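Local coordinates for protein WYL1 (Ruminococcus sp., PDB 6OAW) that probably modulates RNA-targeting type VI-D CRISPR-Cas immunity as an accessory protein carrying a WYL domain, at residues L175-L183 / S230-Y238; R219-R227 / L239-G249. All blocks are in the same frame, centred on the assembly; numbering follows the deposited sequence. Where two conformers were deposited one is given.

Interactions 1 and 2 use successive parts of one beta hairpin, formed by strands 219-230 and 237-243, and their centres lie about 21 Å apart. Interaction 1 sits at the turn end of the hairpin, its centre about 4 Å from the centre of the chain, where residues 230-238 dock on helix 177-184 and thereby join the antiparallel sheet to the helices that precede it. Interaction 2 is the body of the hairpin and its far end, its centre about 19 Å from the chain centre, where residues 219-227 pair with 239-249. Strand 237-243 runs through both, from N237, gripped by the helix in the first, to the paired residues of the second.

Interaction 1 of 2, residues L175-L183 / S230-Y238; sequences LSDCERERL and SDEYKMYNY
E181 and N237 meet through contrasting first torsions: CG of E181 stands opposite its own backbone N (chi1 -168°) and an extended chain carries the carboxylate over to the strand, whereas CG of N237 lies beside its backbone N (chi1 -58°), which turns the amide to the helix. The two side chains run antiparallel as they pass. OE1 of E181 accepts twice from N237, from ND2 at 2.7 Å on its anti side and from the backbone N at 2.9 Å on its syn side. ND2 also donates to the carbonyl O of C178 at 2.7 Å, a nearly straight bond close to the amide plane; that oxygen still receives the helical N-H of R182.

The amide oxygen is used just as fully. NH1 of R182 reaches OD1 of N237 at 2.8 Å, on a lone pair, with the guanidinium almost perpendicular to the amide, while OG of S230 donates to OD1 from above the carbonyl plane. Asparagine suits this buried place because it offers donors and an acceptor together, and these bonds fix which way the amide is turned.

At the helix start, the backbone N of C178 donates to O of K234 at 3.1 Å. S176 and E179 form a capping box that satisfies other N-H groups there.

R182 gives its NE to the carbonyl of G83, and R180 of the same helix packs on Y172 of helix 161-172. E181 also touches R258 of strand 253-258, the neighbour of strand 237-243, while K234 packs on S31 of the second subunit.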
loop_
_atom_site.group_PDB
_atom_site.type_symbol
_atom_site.label_atom_id
_atom_site.label_comp_id
_atom_site.label_asym_id
_atom_site.label_seq_id
_atom_site.Cartn_x
_atom_site.Cartn_y
_atom_site.Cartn_z
ATOM N N LEU B 175 -4.027 -5.629 2.956
ATOM C CA LEU B 175 -2.967 -6.380 2.243
ATOM C C LEU B 175 -2.716 -5.737 0.879
ATOM O O LEU B 175 -3.672 -5.136 0.308
ATOM C CB LEU B 175 -3.411 -7.828 2.051
ATOM C CG LEU B 175 -3.534 -8.646 3.325
ATOM C CD1 LEU B 175 -4.141 -10.005 3.012
ATOM C CD2 LEU B 175 -2.166 -8.794 3.988
ATOM N N SER B 176 -1.523 -5.945 0.331
ATOM C CA SER B 176 -1.197 -5.536 -1.066
ATOM C C SER B 176 -2.099 -6.290 -2.059
ATOM O O SER B 176 -2.628 -7.369 -1.699
ATOM C CB SER B 176 0.258 -5.785 -1.342
ATOM O OG SER B 176 0.487 -7.176 -1.513
ATOM N N ASP B 177 -2.239 -5.780 -3.284
ATOM C CA ASP B 177 -3.013 -6.453 -4.354
ATOM C C ASP B 177 -2.557 -7.911 -4.486
ATOM O O ASP B 177 -3.433 -8.791 -4.464
ATOM C CB ASP B 177 -2.942 -5.664 -5.677
ATOM C CG ASP B 177 -3.634 -4.300 -5.614
ATOM O OD1 ASP B 177 -4.241 -3.989 -4.575
ATOM O OD2 ASP B 177 -3.545 -3.529 -6.594
ATOM N N CYS B 178 -1.249 -8.174 -4.576
ATOM C CA CYS B 178 -0.708 -9.531 -4.821
ATOM C C CYS B 178 -0.991 -10.423 -3.616
ATOM O O CYS B 178 -1.271 -11.639 -3.833
ATOM C CB CYS B 178 0.762 -9.532 -5.242
ATOM S SG CYS B 178 1.987 -9.124 -3.964
ATOM N N GLU B 179 -0.963 -9.877 -2.400
ATOM C CA GLU B 179 -1.298 -10.695 -1.207
ATOM C C GLU B 179 -2.774 -11.075 -1.272
ATOM O O GLU B 179 -3.065 -12.250 -1.088
ATOM C CB GLU B 179 -0.947 -9.981 0.099
ATOM C CG GLU B 179 0.526 -10.105 0.469
ATOM C CD GLU B 179 0.973 -9.084 1.507
ATOM O OE1 GLU B 179 0.395 -7.961 1.569
ATOM O OE2 GLU B 179 1.869 -9.428 2.295
ATOM N N ARG B 180 -3.663 -10.124 -1.554
ATOM C CA ARG B 180 -5.118 -10.415 -1.565
ATOM C C ARG B 180 -5.389 -11.471 -2.630
ATOM O O ARG B 180 -6.182 -12.380 -2.356
ATOM C CB ARG B 180 -5.960 -9.155 -1.771
ATOM C CG ARG B 180 -5.825 -8.178 -0.614
ATOM C CD ARG B 180 -6.806 -7.038 -0.636
ATOM N NE ARG B 180 -7.076 -6.523 -1.968
ATOM C CZ ARG B 180 -6.368 -5.598 -2.621
ATOM N NH1 ARG B 180 -5.282 -5.061 -2.085
ATOM N NH2 ARG B 180 -6.740 -5.245 -3.838
ATOM N N GLU B 181 -4.689 -11.382 -3.755
ATOM C CA GLU B 181 -4.886 -12.305 -4.897
ATOM C C GLU B 181 -4.488 -13.731 -4.490
ATOM O O GLU B 181 -5.152 -14.686 -4.935
ATOM C CB GLU B 181 -4.105 -11.789 -6.108
ATOM C CG GLU B 181 -4.490 -12.502 -7.381
ATOM C CD GLU B 181 -3.522 -12.300 -8.531
ATOM O OE1 GLU B 181 -2.300 -12.623 -8.370
ATOM O OE2 GLU B 181 -3.992 -11.789 -9.555
ATOM N N ARG B 182 -3.481 -13.888 -3.632
ATOM C CA ARG B 182 -3.001 -15.244 -3.242
ATOM C C ARG B 182 -4.012 -15.883 -2.296
ATOM O O ARG B 182 -4.179 -17.088 -2.366
ATOM C CB ARG B 182 -1.593 -15.209 -2.649
ATOM C CG ARG B 182 -0.552 -14.657 -3.606
ATOM C CD ARG B 182 0.819 -15.227 -3.329
ATOM N NE ARG B 182 1.439 -14.630 -2.152
ATOM C CZ ARG B 182 1.980 -13.411 -2.112
ATOM N NH1 ARG B 182 1.964 -12.642 -3.180
ATOM N NH2 ARG B 182 2.511 -12.952 -0.997
ATOM N N LEU B 183 -4.693 -15.106 -1.462
ATOM C CA LEU B 183 -5.809 -15.626 -0.638
ATOM C C LEU B 183 -6.955 -16.078 -1.555
ATOM O O LEU B 183 -7.471 -17.194 -1.347
ATOM C CB LEU B 183 -6.279 -14.548 0.343
ATOM C CG LEU B 183 -5.344 -14.288 1.513
ATOM C CD1 LEU B 183 -5.843 -13.118 2.352
ATOM C CD2 LEU B 183 -5.191 -15.542 2.370
ATOM N N SER B 230 5.593 -12.559 -7.389
ATOM C CA SER B 230 4.927 -11.252 -7.593
ATOM C C SER B 230 5.806 -10.423 -8.501
ATOM O O SER B 230 7.027 -10.549 -8.349
ATOM C CB SER B 230 4.788 -10.507 -6.300
ATOM O OG SER B 230 3.738 -11.043 -5.540
ATOM N N ASP B 231 5.227 -9.497 -9.254
ATOM C CA ASP B 231 6.006 -8.351 -9.792
ATOM C C ASP B 231 6.517 -7.493 -8.631
ATOM O O ASP B 231 5.948 -7.552 -7.545
ATOM C CB ASP B 231 5.199 -7.490 -10.765
ATOM C CG ASP B 231 3.899 -6.964 -10.187
ATOM O OD1 ASP B 231 3.949 -5.969 -9.378
ATOM O OD2 ASP B 231 2.845 -7.555 -10.525
ATOM N N GLU B 232 7.469 -6.625 -8.914
ATOM C CA GLU B 232 8.139 -5.793 -7.891
ATOM C C GLU B 232 7.157 -4.755 -7.329
ATOM O O GLU B 232 7.520 -4.170 -6.336
ATOM C CB GLU B 232 9.330 -5.041 -8.487
ATOM C CG GLU B 232 10.446 -5.922 -8.982
ATOM C CD GLU B 232 11.660 -5.117 -9.424
ATOM O OE1 GLU B 232 11.479 -4.120 -10.196
ATOM O OE2 GLU B 232 12.765 -5.439 -8.922
ATOM N N TYR B 233 6.018 -4.477 -7.982
ATOM C CA TYR B 233 5.065 -3.434 -7.522
ATOM C C TYR B 233 3.911 -4.077 -6.750
ATOM O O TYR B 233 2.973 -3.396 -6.420
ATOM C CB TYR B 233 4.670 -2.534 -8.694
ATOM C CG TYR B 233 5.849 -1.701 -9.123
ATOM C CD1 TYR B 233 6.775 -2.204 -10.024
ATOM C CD2 TYR B 233 6.091 -0.449 -8.571
ATOM C CE1 TYR B 233 7.895 -1.480 -10.404
ATOM C CE2 TYR B 233 7.220 0.284 -8.921
ATOM C CZ TYR B 233 8.143 -0.260 -9.797
ATOM O OH TYR B 233 9.231 0.463 -10.171
ATOM N N LYS B 234 3.999 -5.367 -6.465
ATOM C CA LYS B 234 3.038 -6.078 -5.594
ATOM C C LYS B 234 1.645 -6.025 -6.213
ATOM O O LYS B 234 0.701 -5.973 -5.422
ATOM C CB LYS B 234 3.045 -5.466 -4.183
ATOM C CG LYS B 234 4.354 -5.628 -3.441
ATOM C CD LYS B 234 4.349 -4.926 -2.096
ATOM C CE LYS B 234 5.615 -5.194 -1.301
ATOM N NZ LYS B 234 5.448 -4.871 0.144
HETATM N N MSE B 235 1.534 -6.082 -7.546
HETATM C CA MSE B 235 0.223 -6.025 -8.277
HETATM C C MSE B 235 -0.283 -7.445 -8.560
HETATM O O MSE B 235 -1.386 -7.760 -8.102
HETATM C CB MSE B 235 0.324 -5.189 -9.557
HETATM C CG MSE B 235 0.697 -3.725 -9.341
HETATM SE SE MSE B 235 -0.663 -2.644 -8.395
HETATM C CE MSE B 235 -0.088 -2.314 -6.535
ATOM N N TYR B 236 0.473 -8.288 -9.264
ATOM C CA TYR B 236 -0.016 -9.611 -9.729
ATOM C C TYR B 236 0.945 -10.722 -9.342
ATOM O O TYR B 236 2.144 -10.455 -9.194
ATOM C CB TYR B 236 -0.251 -9.572 -11.245
ATOM C CG TYR B 236 -1.287 -8.551 -11.639
ATOM C CD1 TYR B 236 -2.617 -8.714 -11.269
ATOM C CD2 TYR B 236 -0.923 -7.368 -12.275
ATOM C CE1 TYR B 236 -3.578 -7.753 -11.567
ATOM C CE2 TYR B 236 -1.869 -6.396 -12.576
ATOM C CZ TYR B 236 -3.202 -6.598 -12.243
ATOM O OH TYR B 236 -4.137 -5.645 -12.540
ATOM N N ASN B 237 0.404 -11.931 -9.160
ATOM C CA ASN B 237 1.172 -13.177 -8.977
ATOM C C ASN B 237 1.249 -13.929 -10.309
ATOM O O ASN B 237 0.234 -14.032 -11.014
ATOM C CB ASN B 237 0.581 -14.054 -7.880
ATOM C CG ASN B 237 0.515 -13.322 -6.561
ATOM O OD1 ASN B 237 1.524 -13.200 -5.863
ATOM N ND2 ASN B 237 -0.655 -12.782 -6.256
ATOM N N TYR B 238 2.423 -14.488 -10.600
ATOM C CA TYR B 238 2.726 -15.268 -11.826
ATOM C C TYR B 238 3.262 -16.643 -11.418
ATOM O O TYR B 238 4.093 -16.738 -10.508
ATOM C CB TYR B 238 3.741 -14.517 -12.689
ATOM C CG TYR B 238 3.284 -13.181 -13.209
ATOM C CD1 TYR B 238 3.377 -12.061 -12.401
ATOM C CD2 TYR B 238 2.722 -13.034 -14.470
ATOM C CE1 TYR B 238 2.955 -10.819 -12.836
ATOM C CE2 TYR B 238 2.317 -11.786 -14.934
ATOM C CZ TYR B 238 2.412 -10.674 -14.106
ATOM O OH TYR B 238 2.037 -9.410 -14.471
#

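Interaction 2 of 2, residues R219-R227 / L239-G249; sequences RRIRLIPYR and LVCLSDEKSAG
R222 runs across D244 with one carboxylate oxygen beside it nearly all the way. Its CB lies 3.5 Å from OD2 of D244, and CG and CD follow close to the same oxygen. A bend at chi3 (-71°) then turns NE of R222 onto OD2 of D244 at 2.8 Å, a salt bridge that meets the carboxylate from above its plane. NH2 bonds weakly to OD2 and, at the guanidinium edge, to the carbonyl of G249, while NH1 pairs with E275. D244 also holds the backbone: its OD1 accepts N of R222 at 3.1 Å, almost straight at 173°. With an alanine here in place of D244, the N-H of R222 is likely to lose its acceptor and NE its charged mate.

Farther along, this antiparallel hairpin pairs I224 with L242, each giving its N-H to the other's carbonyl O. P225 suits its non-hydrogen-bonded place opposite C241, where no N-H is needed. Beyond it, Y226 N and R227 N both donate to O of V240, a classic beta bulge. The chemistry therefore divides: L223, P225 and L239 pack apolar groups, whereas salt bridges R222-D244 and R219-E245, the latter's OE1 bonded to Y257 OH, tie the loop following strand 237-243 to strand 219-230.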
loop_
_atom_site.group_PDB
_atom_site.type_symbol
_atom_site.label_atom_id
_atom_site.label_comp_id
_atom_site.label_asym_id
_atom_site.label_seq_id
_atom_site.Cartn_x
_atom_site.Cartn_y
_atom_site.Cartn_z
ATOM N N ARG B 219 -7.742 -22.950 -22.858
ATOM C CA ARG B 219 -6.904 -24.034 -23.455
ATOM C C ARG B 219 -6.439 -24.985 -22.337
ATOM O O ARG B 219 -5.855 -24.485 -21.353
ATOM C CB ARG B 219 -5.665 -23.446 -24.149
ATOM C CG ARG B 219 -5.880 -22.888 -25.552
ATOM C CD ARG B 219 -4.678 -22.067 -26.004
ATOM N NE ARG B 219 -4.862 -21.441 -27.307
ATOM C CZ ARG B 219 -4.026 -20.563 -27.871
ATOM N NH1 ARG B 219 -4.295 -20.065 -29.065
ATOM N NH2 ARG B 219 -2.922 -20.190 -27.249
ATOM N N ARG B 220 -6.647 -26.301 -22.484
ATOM C CA ARG B 220 -6.006 -27.334 -21.631
ATOM C C ARG B 220 -4.554 -27.492 -22.085
ATOM O O ARG B 220 -4.334 -27.990 -23.204
ATOM C CB ARG B 220 -6.761 -28.666 -21.701
ATOM C CG ARG B 220 -6.172 -29.771 -20.826
ATOM C CD ARG B 220 -7.193 -30.652 -20.107
ATOM N NE ARG B 220 -6.939 -32.099 -20.141
ATOM C CZ ARG B 220 -6.811 -32.900 -19.076
ATOM N NH1 ARG B 220 -6.907 -32.428 -17.839
ATOM N NH2 ARG B 220 -6.622 -34.194 -19.260
ATOM N N ILE B 221 -3.609 -27.068 -21.239
ATOM C CA ILE B 221 -2.139 -27.088 -21.499
ATOM C C ILE B 221 -1.463 -27.937 -20.419
ATOM O O ILE B 221 -2.142 -28.326 -19.443
ATOM C CB ILE B 221 -1.570 -25.660 -21.560
ATOM C CG1 ILE B 221 -1.660 -24.931 -20.220
ATOM C CG2 ILE B 221 -2.252 -24.872 -22.659
ATOM C CD1 ILE B 221 -0.903 -23.611 -20.196
ATOM N N ARG B 222 -0.175 -28.217 -20.610
ATOM C CA ARG B 222 0.681 -28.952 -19.648
ATOM C C ARG B 222 1.691 -27.965 -19.067
ATOM O O ARG B 222 2.324 -27.227 -19.850
ATOM C CB ARG B 222 1.332 -30.148 -20.337
ATOM C CG ARG B 222 0.326 -31.201 -20.780
ATOM C CD ARG B 222 0.992 -32.444 -21.328
ATOM N NE ARG B 222 1.586 -32.139 -22.617
ATOM C CZ ARG B 222 2.618 -32.789 -23.154
ATOM N NH1 ARG B 222 3.208 -33.781 -22.507
ATOM N NH2 ARG B 222 3.071 -32.426 -24.341
ATOM N N LEU B 223 1.776 -27.915 -17.733
ATOM C CA LEU B 223 2.709 -27.038 -16.987
ATOM C C LEU B 223 3.673 -27.896 -16.185
ATOM O O LEU B 223 3.226 -28.864 -15.569
ATOM C CB LEU B 223 1.929 -26.158 -16.017
ATOM C CG LEU B 223 0.881 -25.245 -16.639
ATOM C CD1 LEU B 223 0.146 -24.504 -15.541
ATOM C CD2 LEU B 223 1.518 -24.269 -17.615
ATOM N N ILE B 224 4.941 -27.493 -16.164
ATOM C CA ILE B 224 5.963 -27.950 -15.182
ATOM C C ILE B 224 6.269 -26.744 -14.306
ATOM O O ILE B 224 7.033 -25.873 -14.714
ATOM C CB ILE B 224 7.218 -28.512 -15.878
ATOM C CG1 ILE B 224 6.872 -29.565 -16.940
ATOM C CG2 ILE B 224 8.171 -29.068 -14.821
ATOM C CD1 ILE B 224 8.042 -29.996 -17.792
ATOM N N PRO B 225 5.610 -26.602 -13.135
ATOM C CA PRO B 225 5.774 -25.420 -12.293
ATOM C C PRO B 225 7.226 -25.233 -11.849
ATOM O O PRO B 225 7.881 -26.221 -11.619
ATOM C CB PRO B 225 4.912 -25.717 -11.057
ATOM C CG PRO B 225 3.912 -26.740 -11.546
ATOM C CD PRO B 225 4.683 -27.578 -12.545
ATOM N N TYR B 226 7.682 -23.991 -11.723
ATOM C CA TYR B 226 9.018 -23.663 -11.168
ATOM C C TYR B 226 8.864 -22.857 -9.870
ATOM O O TYR B 226 9.288 -23.308 -8.814
ATOM C CB TYR B 226 9.879 -22.942 -12.206
ATOM C CG TYR B 226 11.294 -22.787 -11.729
ATOM C CD1 TYR B 226 12.235 -23.788 -11.896
ATOM C CD2 TYR B 226 11.651 -21.664 -11.010
ATOM C CE1 TYR B 226 13.519 -23.657 -11.390
ATOM C CE2 TYR B 226 12.931 -21.505 -10.511
ATOM C CZ TYR B 226 13.860 -22.512 -10.692
ATOM O OH TYR B 226 15.108 -22.321 -10.210
ATOM N N ARG B 227 8.256 -21.679 -9.940
ATOM C CA ARG B 227 8.047 -20.844 -8.729
ATOM C C ARG B 227 6.948 -19.827 -9.014
ATOM O O ARG B 227 6.860 -19.356 -10.172
ATOM C CB ARG B 227 9.349 -20.156 -8.315
ATOM C CG ARG B 227 9.306 -19.546 -6.917
ATOM C CD ARG B 227 10.502 -18.639 -6.628
ATOM N NE ARG B 227 11.760 -19.379 -6.676
ATOM C CZ ARG B 227 12.966 -18.848 -6.924
ATOM N NH1 ARG B 227 13.118 -17.549 -7.141
ATOM N NH2 ARG B 227 14.021 -19.635 -6.958
ATOM N N LEU B 239 2.830 -17.697 -12.099
ATOM C CA LEU B 239 3.535 -18.999 -12.078
ATOM C C LEU B 239 4.604 -18.976 -13.167
ATOM O O LEU B 239 4.243 -18.998 -14.355
ATOM C CB LEU B 239 2.562 -20.150 -12.318
ATOM C CG LEU B 239 3.236 -21.510 -12.439
ATOM C CD1 LEU B 239 4.068 -21.821 -11.208
ATOM C CD2 LEU B 239 2.206 -22.602 -12.657
ATOM N N VAL B 240 5.871 -18.895 -12.779
ATOM C CA VAL B 240 6.997 -19.139 -13.715
ATOM C C VAL B 240 7.153 -20.650 -13.847
ATOM O O VAL B 240 7.160 -21.335 -12.834
ATOM C CB VAL B 240 8.297 -18.442 -13.276
ATOM C CG1 VAL B 240 9.421 -18.736 -14.254
ATOM C CG2 VAL B 240 8.111 -16.942 -13.144
ATOM N N CYS B 241 7.191 -21.160 -15.071
ATOM C CA CYS B 241 7.086 -22.620 -15.337
ATOM C C CYS B 241 7.632 -22.958 -16.723
ATOM O O CYS B 241 7.973 -22.033 -17.456
ATOM C CB CYS B 241 5.630 -23.050 -15.249
ATOM S SG CYS B 241 4.595 -22.210 -16.470
ATOM N N LEU B 242 7.661 -24.242 -17.075
ATOM C CA LEU B 242 7.714 -24.668 -18.498
ATOM C C LEU B 242 6.290 -25.014 -18.927
ATOM O O LEU B 242 5.559 -25.588 -18.093
ATOM C CB LEU B 242 8.649 -25.861 -18.694
ATOM C CG LEU B 242 10.014 -25.754 -18.019
ATOM C CD1 LEU B 242 10.939 -26.849 -18.522
ATOM C CD2 LEU B 242 10.646 -24.386 -18.241
ATOM N N SER B 243 5.919 -24.638 -20.154
ATOM C CA SER B 243 4.578 -24.889 -20.732
ATOM C C SER B 243 4.702 -25.375 -22.180
ATOM O O SER B 243 5.698 -25.024 -22.845
ATOM C CB SER B 243 3.754 -23.668 -20.640
ATOM O OG SER B 243 2.563 -23.810 -21.400
ATOM N N ASP B 244 3.724 -26.163 -22.632
ATOM C CA ASP B 244 3.657 -26.705 -24.013
ATOM C C ASP B 244 2.661 -25.872 -24.832
ATOM O O ASP B 244 2.323 -26.284 -25.936
ATOM C CB ASP B 244 3.299 -28.193 -23.977
ATOM C CG ASP B 244 1.829 -28.458 -23.683
ATOM O OD1 ASP B 244 1.112 -27.484 -23.376
ATOM O OD2 ASP B 244 1.398 -29.625 -23.808
ATOM N N GLU B 245 2.208 -24.728 -24.325
ATOM C CA GLU B 245 1.162 -23.924 -24.998
ATOM C C GLU B 245 1.723 -23.363 -26.310
ATOM O O GLU B 245 1.020 -23.480 -27.332
ATOM C CB GLU B 245 0.633 -22.810 -24.098
ATOM C CG GLU B 245 -0.597 -22.130 -24.673
ATOM C CD GLU B 245 -1.204 -21.040 -23.805
ATOM O OE1 GLU B 245 -0.668 -20.791 -22.711
ATOM O OE2 GLU B 245 -2.214 -20.449 -24.243
ATOM N N LYS B 246 2.914 -22.771 -26.274
ATOM C CA LYS B 246 3.451 -21.915 -27.371
ATOM C C LYS B 246 3.725 -22.767 -28.629
ATOM O O LYS B 246 3.622 -22.229 -29.748
ATOM C CB LYS B 246 4.693 -21.153 -26.889
ATOM N N SER B 247 4.043 -24.050 -28.456
ATOM C CA SER B 247 4.290 -25.018 -29.553
ATOM C C SER B 247 3.036 -25.876 -29.764
ATOM O O SER B 247 3.089 -26.812 -30.569
ATOM C CB SER B 247 5.484 -25.864 -29.246
ATOM O OG SER B 247 5.214 -26.621 -28.086
ATOM N N ALA B 248 1.957 -25.587 -29.034
ATOM C CA ALA B 248 0.645 -26.273 -29.158
ATOM C C ALA B 248 0.815 -27.774 -28.898
ATOM O O ALA B 248 0.460 -28.558 -29.783
ATOM C CB ALA B 248 0.049 -26.017 -30.532
ATOM N N GLY B 249 1.361 -28.147 -27.738
ATOM C CA GLY B 249 1.477 -29.548 -27.288
ATOM C C GLY B 249 2.811 -30.189 -27.639
ATOM O O GLY B 249 3.161 -31.182 -26.981
#